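Local coordinates for protein KLLA0B12012p (Kluyveromyces lactis, PDB 6Y3P) that interacts directly with the mRNA decapping enzyme Dcp2 and, through this C-terminal ATP-grasp domain of the tubulin-tyrosine ligase family, probably binds ATP and metal ions, at residues W141-S146 with Q164-S169; D122-N127 with K158-L163; E108-D113 with R131-S136; I196-L201 with K342-N347. All blocks are in the same frame, centred on the assembly; numbering follows the deposited sequence.

Contact 1: W141-S146 with Q164-S169; sequences WILKPS and QAIFDS
The chi1 of Leu143, 177°, sets CG opposite the backbone N and drives the isobutyl group out of the strand toward Ile166 and Phe167 on helix 160-171. On the helix, Ile166 has its CG1 beside the backbone N (chi1 -68°), which leaves CG2 opposite that N and facing the strand. The working atom is Leu143 CD2, set against both partners at once. It lies 3.8 Å from Ile166 CG2, the two side chains passing each other in opposite directions, and 3.6 Å from Phe167 CE2, where the approach to the ring is oblique. The other branch follows the same ring, with Leu143 CD1 3.9 Å from Phe167 CE2. Phe167 leaves its backbone at an angle to the strand, and it is the far rim of the ring, CE2 and CZ, that reaches the leucine. Phe195 of the neighbouring strand 194-200 meets that ring edge-to-face.

This is helix-on-sheet packing within an alpha/beta subdomain of the ATP-grasp fold: strand 140-145 is an inner strand of an antiparallel sheet and helix 160-171 lies across one face of it. The polar groups of the helix segment are engaged away from the leucine. Gln164 NE2 donates to Asp168 OD1 at 2.8 Å, one turn on, arriving from above the carboxylate plane, and also reaches Ala117 O; Ser169 OG donates to Ile166 O at 2.7 Å.

No hydrogen bond joins the two segments, and all three touching residues are buried, so they are held here by apolar contact among three methyls (Leu143 CD1 and CD2, Ile166 CG2) and the rim of a phenyl ring.

Contact 2: D122-N127 with K158-L163; sequences DALDEN and KTIEQL
A turn of helix 120-125 comes up to the first turn of helix 160-171 with Leu124 opposite Ile160, their CA atoms 9.1 Å apart, a distance spanned by side chains. Leu124 points toward the other helix and spreads its two methyls over two residues one turn apart. CD1 takes the first, lying 3.8 Å from Ile160 CG2 and a little farther from CG1 of the same residue; the leucine and isoleucine run alongside each other, heading opposite ways. CD2 takes the second more loosely, 4.3 Å from Leu163 CD2. Ile160 can offer CG2 because its CG1 sits beside the backbone N (chi1 -66°), placing CG2 opposite that N.

Behind this apolar patch the start of helix 160-171 is fastened by a capping box of Thr159 and Gln162. Gln162 OE1 receives two backbone N-H groups, from Lys158 N at 2.8 Å and from Thr159 N at 2.9 Å, the second coming from above the carbonyl plane. Thr159 OG1 returns a weak bond, accepting from Gln162 N at 3.4 Å. With two donors on its oxygen, the glutamine amide is held back over the turn.

Helix 128-136 flanks the pair: Leu130 and Arg131 touch Leu124, while Leu134 and Glu135 touch Ile160. On the sheet side, Leu124 rests on Ile112 of strand 109-113 and Leu163 on Phe157 of strand 154-157, which places this leucine-isoleucine pair where three helices gather over one antiparallel sheet.

Contact 3: E108-D113 with R131-S136; sequences ESFNID and RQELES
Two carboxylates, of Glu108 and Glu133, meet with their planes nearly perpendicular, 88° apart, having come from opposite directions. Glu108 OE1 lies 3.0 Å from Glu133 OE1, and Glu108 OE2 lies 3.3 Å from Glu133 OE2, so both oxygens of each group face an acceptor. The ring of Phe110 is turned only 26° from the Glu133 carboxylate plane, yet the side chains themselves run at about a right angle. What touches the ring is the aliphatic part of the glutamate: Glu133 CG sits 3.8 Å from Phe110 CZ, approaching obliquely. A bend at chi2 (-68°) carries the Glu133 carboxylate back from this contact toward Glu108, whose own chain is extended beyond CG.

Such proximity of like charges needs compensation, and Lys139 supplies it: its NZ makes a salt bridge with Glu108 OE1 and a long, weak ion pair with Glu133 OE1. Glu108 is buried, so the pair may also favour a proton on one of the two acids.

In the fold, strand 109-113 is an outermost strand of the five-stranded antiparallel sheet, and helix 128-136 packs over it on the same face as helix 160-171. Trp141, from strand 140-145 in the same sheet, touches Glu108, Phe110 and Glu133 alike and so walls the group in from the sheet side.

Farther round the helix, a salt bridge one turn long links Arg131 NE to Glu135 OE1 at 3.2 Å, and Ser136 OG donates weakly to Glu133 O. The side chain of Arg131 rests against Leu124 and Ile160.

Contact 4: I196-L201 with K342-N347; sequences IVQEYL and KLLEVN
Glu199 and Lys342 form the tight end of this contact. Lys342 NZ donates to Glu199 OE1 at 3.1 Å in a salt bridge, coming from above the carboxylate plane, with the side chains crossing at about a right angle. The glutamate is fully stretched, its CG opposite the backbone N (chi1 -173°), while the lysine bends at its last torsion (chi4 -68°) to bring NZ round; the same NZ also donates to Arg104 O. Below the charged end, Lys342 CD packs at 3.8 Å on Leu201 CD1. Both charged residues are buried.

These strands belong to different sheets: 194-200 lies in the five-stranded antiparallel sheet, 341-347 in the larger one, where Leu344 and Glu345 form a classic beta bulge opposite Asp332. In the ATP-grasp fold two alpha/beta subdomains hold the nucleotide between them, and this contact joins a sheet of one to a sheet that probably belongs to the other.

Toward the bulge no bond crosses between the segments and Leu344 is partly exposed. There Leu344 CD1 touches Gln198 OE1, 3.6 Å away. That oxygen is engaged by Lys83 NZ, which also donates to Leu344 O and so ties the two strands from outside.

Overall arrangement
Contacts 1, 2 and 3 cluster around one antiparallel sheet and the helices on it. Contacts 2 and 3 have centres 7 Å apart; contacts 1 and 2, which share helix 160-171, have centres 10 Å apart. Along the chain contact 2 crosses contact 3, since helix 120-125 lies between strand 109-113 and helix 128-136, and crosses contact 1, since 141-146 falls between 122-127 and 158-163, with 164-169 following. Contact 3 closes before contact 1 opens, and contact 4 comes last. Strand 194-200 runs between strands 109-113 and 140-145, so contact 4, centred 13 Å from contact 3, links the helix-covered sheet to the rest of the ATP-grasp domain.

Contact 1: W141-S146 with Q164-S169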
loop_
_atom_site.group_PDB
_atom_site.type_symbol
_atom_site.label_atom_id
_atom_site.label_comp_id
_atom_site.label_asym_id
_atom_site.label_seq_id
_atom_site.Cartn_x
_atom_site.Cartn_y
_atom_site.Cartn_z
ATOM N N TRP A 141 14.616 10.724 10.509
ATOM C CA TRP A 141 14.956 9.458 9.892
ATOM C C TRP A 141 15.059 8.400 10.913
ATOM O O TRP A 141 15.308 8.653 12.094
ATOM C CB TRP A 141 16.313 9.555 9.148
ATOM C CG TRP A 141 16.338 10.583 8.072
ATOM C CD1 TRP A 141 16.682 11.897 8.205
ATOM C CD2 TRP A 141 15.859 10.423 6.732
ATOM N NE1 TRP A 141 16.456 12.565 7.019
ATOM C CE2 TRP A 141 15.977 11.674 6.089
ATOM C CE3 TRP A 141 15.402 9.325 5.989
ATOM C CZ2 TRP A 141 15.700 11.844 4.725
ATOM C CZ3 TRP A 141 15.097 9.501 4.643
ATOM C CH2 TRP A 141 15.251 10.747 4.025
ATOM N N ILE A 142 14.922 7.198 10.448
ATOM C CA ILE A 142 15.067 6.053 11.294
ATOM C C ILE A 142 16.042 5.073 10.624
ATOM O O ILE A 142 16.014 4.910 9.397
ATOM C CB ILE A 142 13.658 5.534 11.670
ATOM C CG1 ILE A 142 13.683 4.955 13.055
ATOM C CG2 ILE A 142 12.990 4.607 10.642
ATOM C CD1 ILE A 142 12.549 5.296 13.731
ATOM N N LEU A 143 17.012 4.572 11.413
ATOM C CA LEU A 143 18.017 3.605 10.978
ATOM C C LEU A 143 17.537 2.219 11.436
ATOM O O LEU A 143 17.642 1.890 12.615
ATOM C CB LEU A 143 19.410 3.945 11.533
ATOM C CG LEU A 143 20.531 2.935 11.190
ATOM C CD1 LEU A 143 20.955 3.016 9.721
ATOM C CD2 LEU A 143 21.705 3.083 12.125
ATOM N N LYS A 144 16.957 1.437 10.497
ATOM C CA LYS A 144 16.394 0.112 10.767
ATOM C C LYS A 144 17.364 -0.966 10.318
ATOM O O LYS A 144 17.599 -1.081 9.108
ATOM C CB LYS A 144 15.055 -0.104 10.022
ATOM C CG LYS A 144 13.945 0.902 10.290
ATOM C CD LYS A 144 13.121 1.135 9.019
ATOM C CE LYS A 144 11.692 0.643 9.111
ATOM N NZ LYS A 144 11.586 -0.822 8.893
ATOM N N PRO A 145 17.906 -1.805 11.241
ATOM C CA PRO A 145 18.756 -2.914 10.795
ATOM C C PRO A 145 17.824 -3.958 10.171
ATOM O O PRO A 145 16.961 -4.487 10.878
ATOM C CB PRO A 145 19.420 -3.404 12.092
ATOM C CG PRO A 145 19.003 -2.435 13.168
ATOM C CD PRO A 145 17.723 -1.842 12.703
ATOM N N SER A 146 17.931 -4.168 8.828
ATOM C CA SER A 146 17.097 -5.073 8.016
ATOM C C SER A 146 16.772 -6.426 8.675
ATOM O O SER A 146 15.689 -6.974 8.456
ATOM C CB SER A 146 17.717 -5.293 6.641
ATOM O OG SER A 146 17.286 -4.290 5.735
ATOM N N GLN A 164 26.485 9.098 12.332
ATOM C CA GLN A 164 27.884 8.750 12.591
ATOM C C GLN A 164 28.096 8.334 14.057
ATOM O O GLN A 164 28.810 7.375 14.314
ATOM C CB GLN A 164 28.815 9.919 12.179
ATOM C CG GLN A 164 30.335 9.657 12.388
ATOM C CD GLN A 164 30.856 8.512 11.548
ATOM O OE1 GLN A 164 30.976 8.599 10.326
ATOM N NE2 GLN A 164 31.158 7.405 12.185
ATOM N N ALA A 165 27.467 9.062 15.006
ATOM C CA ALA A 165 27.530 8.803 16.446
ATOM C C ALA A 165 26.800 7.497 16.783
ATOM O O ALA A 165 27.257 6.752 17.647
ATOM C CB ALA A 165 26.911 9.969 17.208
ATOM N N ILE A 166 25.687 7.203 16.080
ATOM C CA ILE A 166 24.935 5.965 16.271
ATOM C C ILE A 166 25.852 4.776 15.915
ATOM O O ILE A 166 26.027 3.871 16.742
ATOM C CB ILE A 166 23.618 5.953 15.454
ATOM C CG1 ILE A 166 22.600 6.997 15.989
ATOM C CG2 ILE A 166 22.992 4.539 15.430
ATOM C CD1 ILE A 166 21.403 7.220 15.066
ATOM N N PHE A 167 26.473 4.820 14.700
ATOM C CA PHE A 167 27.385 3.778 14.205
ATOM C C PHE A 167 28.610 3.583 15.076
ATOM O O PHE A 167 29.017 2.444 15.275
ATOM C CB PHE A 167 27.781 4.013 12.732
ATOM C CG PHE A 167 26.810 3.358 11.777
ATOM C CD1 PHE A 167 26.928 2.017 11.457
ATOM C CD2 PHE A 167 25.720 4.062 11.277
ATOM C CE1 PHE A 167 25.990 1.399 10.632
ATOM C CE2 PHE A 167 24.808 3.454 10.414
ATOM C CZ PHE A 167 24.928 2.124 10.117
ATOM N N ASP A 168 29.196 4.680 15.590
ATOM C CA ASP A 168 30.349 4.668 16.488
ATOM C C ASP A 168 29.999 3.934 17.790
ATOM O O ASP A 168 30.805 3.149 18.290
ATOM C CB ASP A 168 30.763 6.118 16.828
ATOM C CG ASP A 168 31.538 6.880 15.766
ATOM O OD1 ASP A 168 31.811 6.303 14.697
ATOM O OD2 ASP A 168 31.854 8.060 16.001
ATOM N N SER A 169 28.785 4.201 18.330
ATOM C CA SER A 169 28.288 3.586 19.560
ATOM C C SER A 169 27.972 2.090 19.400
ATOM O O SER A 169 27.907 1.388 20.410
ATOM C CB SER A 169 27.097 4.360 20.122
ATOM O OG SER A 169 25.880 4.070 19.455
#

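Contact 2: D122-N127 with K158-L163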
loop_
_atom_site.group_PDB
_atom_site.type_symbol
_atom_site.label_atom_id
_atom_site.label_comp_id
_atom_site.label_asym_id
_atom_site.label_seq_id
_atom_site.Cartn_x
_atom_site.Cartn_y
_atom_site.Cartn_z
ATOM N N ASP A 122 31.733 6.525 3.107
ATOM C CA ASP A 122 31.833 5.832 1.818
ATOM C C ASP A 122 30.515 5.170 1.456
ATOM O O ASP A 122 30.168 5.101 0.278
ATOM C CB ASP A 122 32.932 4.766 1.855
ATOM C CG ASP A 122 34.348 5.271 2.059
ATOM O OD1 ASP A 122 34.519 6.489 2.334
ATOM O OD2 ASP A 122 35.288 4.449 1.952
ATOM N N ALA A 123 29.786 4.675 2.470
ATOM C CA ALA A 123 28.484 4.041 2.291
ATOM C C ALA A 123 27.441 5.078 1.842
ATOM O O ALA A 123 26.567 4.745 1.038
ATOM C CB ALA A 123 28.055 3.362 3.573
ATOM N N LEU A 124 27.574 6.339 2.317
ATOM C CA LEU A 124 26.698 7.452 1.948
ATOM C C LEU A 124 26.932 7.906 0.500
ATOM O O LEU A 124 26.030 8.464 -0.130
ATOM C CB LEU A 124 26.797 8.627 2.946
ATOM C CG LEU A 124 26.344 8.351 4.411
ATOM C CD1 LEU A 124 26.481 9.592 5.264
ATOM C CD2 LEU A 124 24.920 7.868 4.490
ATOM N N ASP A 125 28.122 7.619 -0.041
ATOM C CA ASP A 125 28.454 7.919 -1.433
ATOM C C ASP A 125 27.878 6.841 -2.349
ATOM O O ASP A 125 27.249 7.183 -3.336
ATOM C CB ASP A 125 29.963 8.118 -1.603
ATOM C CG ASP A 125 30.510 9.220 -0.705
ATOM O OD1 ASP A 125 29.746 10.155 -0.372
ATOM O OD2 ASP A 125 31.684 9.121 -0.296
ATOM N N GLU A 126 27.964 5.561 -1.945
ATOM C CA GLU A 126 27.405 4.390 -2.646
ATOM C C GLU A 126 25.833 4.436 -2.750
ATOM O O GLU A 126 25.224 3.574 -3.389
ATOM C CB GLU A 126 27.891 3.096 -1.947
ATOM C CG GLU A 126 27.973 1.863 -2.835
ATOM C CD GLU A 126 27.899 0.544 -2.087
ATOM O OE1 GLU A 126 26.899 0.317 -1.365
ATOM O OE2 GLU A 126 28.826 -0.280 -2.253
ATOM N N ASN A 127 25.201 5.434 -2.101
ATOM C CA ASN A 127 23.768 5.741 -2.133
ATOM C C ASN A 127 23.679 7.270 -2.049
ATOM O O ASN A 127 23.373 7.823 -0.997
ATOM C CB ASN A 127 22.973 5.042 -1.011
ATOM C CG ASN A 127 21.471 4.994 -1.266
ATOM O OD1 ASN A 127 20.845 5.971 -1.708
ATOM N ND2 ASN A 127 20.847 3.850 -0.997
ATOM N N LYS A 158 18.641 12.901 12.612
ATOM C CA LYS A 158 18.303 13.907 11.602
ATOM C C LYS A 158 19.512 14.288 10.747
ATOM O O LYS A 158 19.323 14.709 9.611
ATOM C CB LYS A 158 17.707 15.164 12.245
ATOM C CG LYS A 158 16.263 15.005 12.715
ATOM C CD LYS A 158 15.494 16.336 12.661
ATOM C CE LYS A 158 15.850 17.312 13.761
ATOM N NZ LYS A 158 15.629 16.743 15.118
ATOM N N THR A 159 20.745 14.172 11.285
ATOM C CA THR A 159 21.974 14.559 10.568
ATOM C C THR A 159 23.013 13.420 10.383
ATOM O O THR A 159 23.009 12.416 11.114
ATOM C CB THR A 159 22.629 15.783 11.242
ATOM O OG1 THR A 159 23.140 15.395 12.512
ATOM C CG2 THR A 159 21.656 16.955 11.429
ATOM N N ILE A 160 23.940 13.634 9.433
ATOM C CA ILE A 160 25.051 12.732 9.146
ATOM C C ILE A 160 25.876 12.481 10.414
ATOM O O ILE A 160 26.168 11.326 10.689
ATOM C CB ILE A 160 25.885 13.218 7.924
ATOM C CG1 ILE A 160 25.014 13.142 6.641
ATOM C CG2 ILE A 160 27.183 12.411 7.778
ATOM C CD1 ILE A 160 25.562 13.706 5.282
ATOM N N GLU A 161 26.182 13.534 11.218
ATOM C CA GLU A 161 26.935 13.394 12.490
ATOM C C GLU A 161 26.183 12.531 13.514
ATOM O O GLU A 161 26.792 11.654 14.152
ATOM C CB GLU A 161 27.373 14.745 13.103
ATOM C CG GLU A 161 26.424 15.911 12.872
ATOM C CD GLU A 161 26.709 16.796 11.667
ATOM O OE1 GLU A 161 26.349 16.406 10.529
ATOM O OE2 GLU A 161 27.252 17.907 11.873
ATOM N N GLN A 162 24.846 12.728 13.609
ATOM C CA GLN A 162 24.000 11.937 14.493
ATOM C C GLN A 162 24.050 10.446 14.066
ATOM O O GLN A 162 24.308 9.575 14.897
ATOM C CB GLN A 162 22.575 12.494 14.511
ATOM C CG GLN A 162 22.417 13.681 15.438
ATOM C CD GLN A 162 21.232 14.561 15.104
ATOM O OE1 GLN A 162 20.446 14.311 14.174
ATOM N NE2 GLN A 162 21.092 15.645 15.847
ATOM N N LEU A 163 23.926 10.181 12.758
ATOM C CA LEU A 163 24.056 8.835 12.191
ATOM C C LEU A 163 25.447 8.260 12.460
ATOM O O LEU A 163 25.561 7.092 12.824
ATOM C CB LEU A 163 23.762 8.859 10.689
ATOM C CG LEU A 163 23.633 7.514 9.985
ATOM C CD1 LEU A 163 22.544 6.618 10.630
ATOM C CD2 LEU A 163 23.358 7.718 8.516
#

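Contact 3: E108-D113 with R131-S136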
loop_
_atom_site.group_PDB
_atom_site.type_symbol
_atom_site.label_atom_id
_atom_site.label_comp_id
_atom_site.label_asym_id
_atom_site.label_seq_id
_atom_site.Cartn_x
_atom_site.Cartn_y
_atom_site.Cartn_z
ATOM N N GLU A 108 10.277 8.361 1.989
ATOM C CA GLU A 108 11.386 7.769 1.262
ATOM C C GLU A 108 12.085 6.742 2.137
ATOM O O GLU A 108 12.079 6.866 3.363
ATOM C CB GLU A 108 12.417 8.837 0.898
ATOM C CG GLU A 108 11.915 9.910 -0.038
ATOM C CD GLU A 108 12.925 11.025 -0.181
ATOM O OE1 GLU A 108 13.137 11.759 0.812
ATOM O OE2 GLU A 108 13.537 11.135 -1.267
ATOM N N SER A 109 12.678 5.738 1.505
ATOM C CA SER A 109 13.493 4.717 2.151
ATOM C C SER A 109 14.697 4.472 1.260
ATOM O O SER A 109 14.645 4.711 0.044
ATOM C CB SER A 109 12.711 3.429 2.377
ATOM O OG SER A 109 12.205 2.929 1.151
ATOM N N PHE A 110 15.806 4.078 1.878
ATOM C CA PHE A 110 17.054 3.800 1.185
ATOM C C PHE A 110 17.674 2.592 1.821
ATOM O O PHE A 110 17.360 2.274 2.960
ATOM C CB PHE A 110 18.024 4.986 1.282
ATOM C CG PHE A 110 17.464 6.303 0.809
ATOM C CD1 PHE A 110 16.836 7.169 1.697
ATOM C CD2 PHE A 110 17.575 6.686 -0.523
ATOM C CE1 PHE A 110 16.316 8.391 1.257
ATOM C CE2 PHE A 110 17.060 7.913 -0.958
ATOM C CZ PHE A 110 16.437 8.758 -0.065
ATOM N N ASN A 111 18.533 1.901 1.068
ATOM C CA ASN A 111 19.256 0.727 1.537
ATOM C C ASN A 111 20.728 1.076 1.649
ATOM O O ASN A 111 21.316 1.633 0.720
ATOM C CB ASN A 111 19.003 -0.471 0.627
ATOM C CG ASN A 111 17.860 -1.317 1.120
ATOM O OD1 ASN A 111 16.685 -1.032 0.867
ATOM N ND2 ASN A 111 18.183 -2.334 1.903
ATOM N N ILE A 112 21.289 0.845 2.829
ATOM C CA ILE A 112 22.692 1.138 3.092
ATOM C C ILE A 112 23.415 -0.119 3.595
ATOM O O ILE A 112 22.808 -0.968 4.249
ATOM C CB ILE A 112 22.866 2.391 4.006
ATOM C CG1 ILE A 112 24.303 2.927 3.965
ATOM C CG2 ILE A 112 22.377 2.185 5.447
ATOM C CD1 ILE A 112 24.397 4.332 3.563
ATOM N N ASP A 113 24.684 -0.255 3.223
ATOM C CA ASP A 113 25.552 -1.348 3.649
ATOM C C ASP A 113 26.747 -0.714 4.328
ATOM O O ASP A 113 27.521 0.001 3.684
ATOM C CB ASP A 113 25.990 -2.231 2.462
ATOM C CG ASP A 113 24.885 -3.007 1.751
ATOM O OD1 ASP A 113 23.870 -3.353 2.412
ATOM O OD2 ASP A 113 25.054 -3.309 0.546
ATOM N N ARG A 131 22.536 10.555 0.759
ATOM C CA ARG A 131 23.502 11.570 1.219
ATOM C C ARG A 131 22.910 12.973 1.093
ATOM O O ARG A 131 22.930 13.742 2.059
ATOM C CB ARG A 131 24.817 11.464 0.423
ATOM C CG ARG A 131 25.836 12.604 0.637
ATOM C CD ARG A 131 26.721 12.379 1.841
ATOM N NE ARG A 131 28.074 12.889 1.632
ATOM C CZ ARG A 131 29.169 12.330 2.140
ATOM N NH1 ARG A 131 30.364 12.857 1.899
ATOM N NH2 ARG A 131 29.079 11.235 2.886
ATOM N N GLN A 132 22.361 13.273 -0.101
ATOM C CA GLN A 132 21.775 14.552 -0.465
ATOM C C GLN A 132 20.579 14.895 0.387
ATOM O O GLN A 132 20.423 16.044 0.787
ATOM C CB GLN A 132 21.418 14.570 -1.953
ATOM C CG GLN A 132 21.704 15.926 -2.580
ATOM C CD GLN A 132 21.693 15.896 -4.075
ATOM O OE1 GLN A 132 20.934 15.147 -4.712
ATOM N NE2 GLN A 132 22.459 16.804 -4.663
ATOM N N GLU A 133 19.772 13.892 0.706
ATOM C CA GLU A 133 18.608 14.031 1.563
ATOM C C GLU A 133 19.017 14.424 2.992
ATOM O O GLU A 133 18.472 15.377 3.545
ATOM C CB GLU A 133 17.816 12.714 1.569
ATOM C CG GLU A 133 16.996 12.485 0.312
ATOM C CD GLU A 133 15.821 13.425 0.115
ATOM O OE1 GLU A 133 15.219 13.856 1.126
ATOM O OE2 GLU A 133 15.509 13.736 -1.056
ATOM N N LEU A 134 19.983 13.684 3.580
ATOM C CA LEU A 134 20.500 13.911 4.941
ATOM C C LEU A 134 21.153 15.291 5.052
ATOM O O LEU A 134 21.020 15.961 6.081
ATOM C CB LEU A 134 21.515 12.801 5.272
ATOM C CG LEU A 134 21.053 11.545 6.052
ATOM C CD1 LEU A 134 19.610 11.148 5.764
ATOM C CD2 LEU A 134 21.993 10.401 5.808
ATOM N N GLU A 135 21.835 15.721 3.963
ATOM C CA GLU A 135 22.508 17.016 3.850
ATOM C C GLU A 135 21.517 18.169 3.822
ATOM O O GLU A 135 21.840 19.246 4.323
ATOM C CB GLU A 135 23.406 17.049 2.621
ATOM C CG GLU A 135 24.809 16.577 2.924
ATOM C CD GLU A 135 25.787 16.667 1.773
ATOM O OE1 GLU A 135 26.644 15.760 1.664
ATOM O OE2 GLU A 135 25.716 17.648 0.996
ATOM N N SER A 136 20.297 17.926 3.286
ATOM C CA SER A 136 19.207 18.909 3.198
ATOM C C SER A 136 18.677 19.323 4.579
ATOM O O SER A 136 18.142 20.422 4.714
ATOM C CB SER A 136 18.099 18.423 2.261
ATOM O OG SER A 136 16.879 18.126 2.919
#

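Contact 4: I196-L201 with K342-N347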
loop_
_atom_site.group_PDB
_atom_site.type_symbol
_atom_site.label_atom_id
_atom_site.label_comp_id
_atom_site.label_asym_id
_atom_site.label_seq_id
_atom_site.Cartn_x
_atom_site.Cartn_y
_atom_site.Cartn_z
ATOM N N ILE A 196 18.189 -0.194 6.523
ATOM C CA ILE A 196 17.261 0.651 5.792
ATOM C C ILE A 196 17.206 1.972 6.550
ATOM O O ILE A 196 17.171 1.990 7.783
ATOM C CB ILE A 196 15.852 0.018 5.534
ATOM C CG1 ILE A 196 15.963 -1.251 4.642
ATOM C CG2 ILE A 196 14.888 1.052 4.885
ATOM C CD1 ILE A 196 14.737 -2.185 4.638
ATOM N N VAL A 197 17.286 3.064 5.811
ATOM C CA VAL A 197 17.161 4.411 6.332
ATOM C C VAL A 197 15.805 4.866 5.806
ATOM O O VAL A 197 15.604 5.024 4.596
ATOM C CB VAL A 197 18.330 5.327 5.928
ATOM C CG1 VAL A 197 18.048 6.778 6.314
ATOM C CG2 VAL A 197 19.643 4.840 6.553
ATOM N N GLN A 198 14.850 4.965 6.714
ATOM C CA GLN A 198 13.477 5.297 6.367
ATOM C C GLN A 198 13.088 6.645 6.971
ATOM O O GLN A 198 13.326 6.876 8.153
ATOM C CB GLN A 198 12.563 4.152 6.881
ATOM C CG GLN A 198 11.045 4.346 6.739
ATOM C CD GLN A 198 10.435 3.668 5.538
ATOM O OE1 GLN A 198 9.649 4.273 4.801
ATOM N NE2 GLN A 198 10.725 2.382 5.343
ATOM N N GLU A 199 12.449 7.515 6.171
ATOM C CA GLU A 199 11.931 8.787 6.656
ATOM C C GLU A 199 10.984 8.491 7.810
ATOM O O GLU A 199 10.173 7.562 7.744
ATOM C CB GLU A 199 11.203 9.544 5.559
ATOM C CG GLU A 199 10.797 10.931 6.004
ATOM C CD GLU A 199 10.085 11.770 4.969
ATOM O OE1 GLU A 199 9.522 12.818 5.363
ATOM O OE2 GLU A 199 10.118 11.405 3.770
ATOM N N TYR A 200 11.156 9.221 8.897
ATOM C CA TYR A 200 10.372 9.004 10.099
ATOM C C TYR A 200 9.422 10.161 10.379
ATOM O O TYR A 200 9.819 11.325 10.335
ATOM C CB TYR A 200 11.320 8.697 11.282
ATOM C CG TYR A 200 10.673 8.696 12.649
ATOM C CD1 TYR A 200 9.933 7.601 13.092
ATOM C CD2 TYR A 200 10.843 9.764 13.519
ATOM C CE1 TYR A 200 9.348 7.590 14.363
ATOM C CE2 TYR A 200 10.247 9.774 14.776
ATOM C CZ TYR A 200 9.491 8.690 15.193
ATOM O OH TYR A 200 8.939 8.711 16.452
ATOM N N LEU A 201 8.174 9.828 10.681
ATOM C CA LEU A 201 7.124 10.776 11.041
ATOM C C LEU A 201 7.114 10.974 12.594
ATOM O O LEU A 201 6.535 10.178 13.345
ATOM C CB LEU A 201 5.786 10.249 10.503
ATOM C CG LEU A 201 4.622 11.226 10.565
ATOM C CD1 LEU A 201 4.356 11.788 9.221
ATOM C CD2 LEU A 201 3.386 10.540 11.078
ATOM N N LYS A 342 1.098 10.509 4.298
ATOM C CA LYS A 342 2.379 10.100 3.791
ATOM C C LYS A 342 2.292 8.670 3.387
ATOM O O LYS A 342 1.954 7.828 4.205
ATOM C CB LYS A 342 3.532 10.437 4.772
ATOM C CG LYS A 342 4.204 11.766 4.359
ATOM C CD LYS A 342 4.931 12.496 5.484
ATOM C CE LYS A 342 5.605 13.787 5.031
ATOM N NZ LYS A 342 6.759 13.565 4.098
ATOM N N LEU A 343 2.484 8.396 2.089
ATOM C CA LEU A 343 2.441 7.014 1.618
ATOM C C LEU A 343 3.654 6.252 2.140
ATOM O O LEU A 343 4.794 6.700 2.000
ATOM C CB LEU A 343 2.313 6.889 0.084
ATOM C CG LEU A 343 2.239 5.455 -0.463
ATOM C CD1 LEU A 343 0.958 4.747 -0.033
ATOM C CD2 LEU A 343 2.386 5.448 -1.963
ATOM N N LEU A 344 3.386 5.104 2.758
ATOM C CA LEU A 344 4.422 4.267 3.301
ATOM C C LEU A 344 4.686 3.087 2.372
ATOM O O LEU A 344 5.839 2.830 2.036
ATOM C CB LEU A 344 4.033 3.813 4.727
ATOM C CG LEU A 344 4.946 2.795 5.404
ATOM C CD1 LEU A 344 6.312 3.416 5.801
ATOM C CD2 LEU A 344 4.248 2.179 6.610
ATOM N N GLU A 345 3.629 2.353 1.975
ATOM C CA GLU A 345 3.767 1.155 1.129
ATOM C C GLU A 345 2.470 0.763 0.455
ATOM O O GLU A 345 1.378 1.213 0.838
ATOM C CB GLU A 345 4.285 -0.043 1.952
ATOM C CG GLU A 345 3.312 -0.506 3.030
ATOM C CD GLU A 345 3.868 -1.420 4.105
ATOM O OE1 GLU A 345 4.954 -2.003 3.886
ATOM O OE2 GLU A 345 3.204 -1.571 5.159
ATOM N N VAL A 346 2.611 -0.119 -0.539
ATOM C CA VAL A 346 1.522 -0.691 -1.311
ATOM C C VAL A 346 1.674 -2.200 -1.114
ATOM O O VAL A 346 2.743 -2.748 -1.339
ATOM C CB VAL A 346 1.607 -0.244 -2.804
ATOM C CG1 VAL A 346 0.550 -0.927 -3.668
ATOM C CG2 VAL A 346 1.533 1.279 -2.942
ATOM N N ASN A 347 0.630 -2.842 -0.613
ATOM C CA ASN A 347 0.607 -4.279 -0.363
ATOM C C ASN A 347 -0.354 -4.973 -1.315
ATOM O O ASN A 347 -1.528 -4.613 -1.413
ATOM C CB ASN A 347 0.235 -4.602 1.096
ATOM C CG ASN A 347 1.196 -4.039 2.105
ATOM O OD1 ASN A 347 2.354 -4.457 2.208
ATOM N ND2 ASN A 347 0.739 -3.060 2.855
#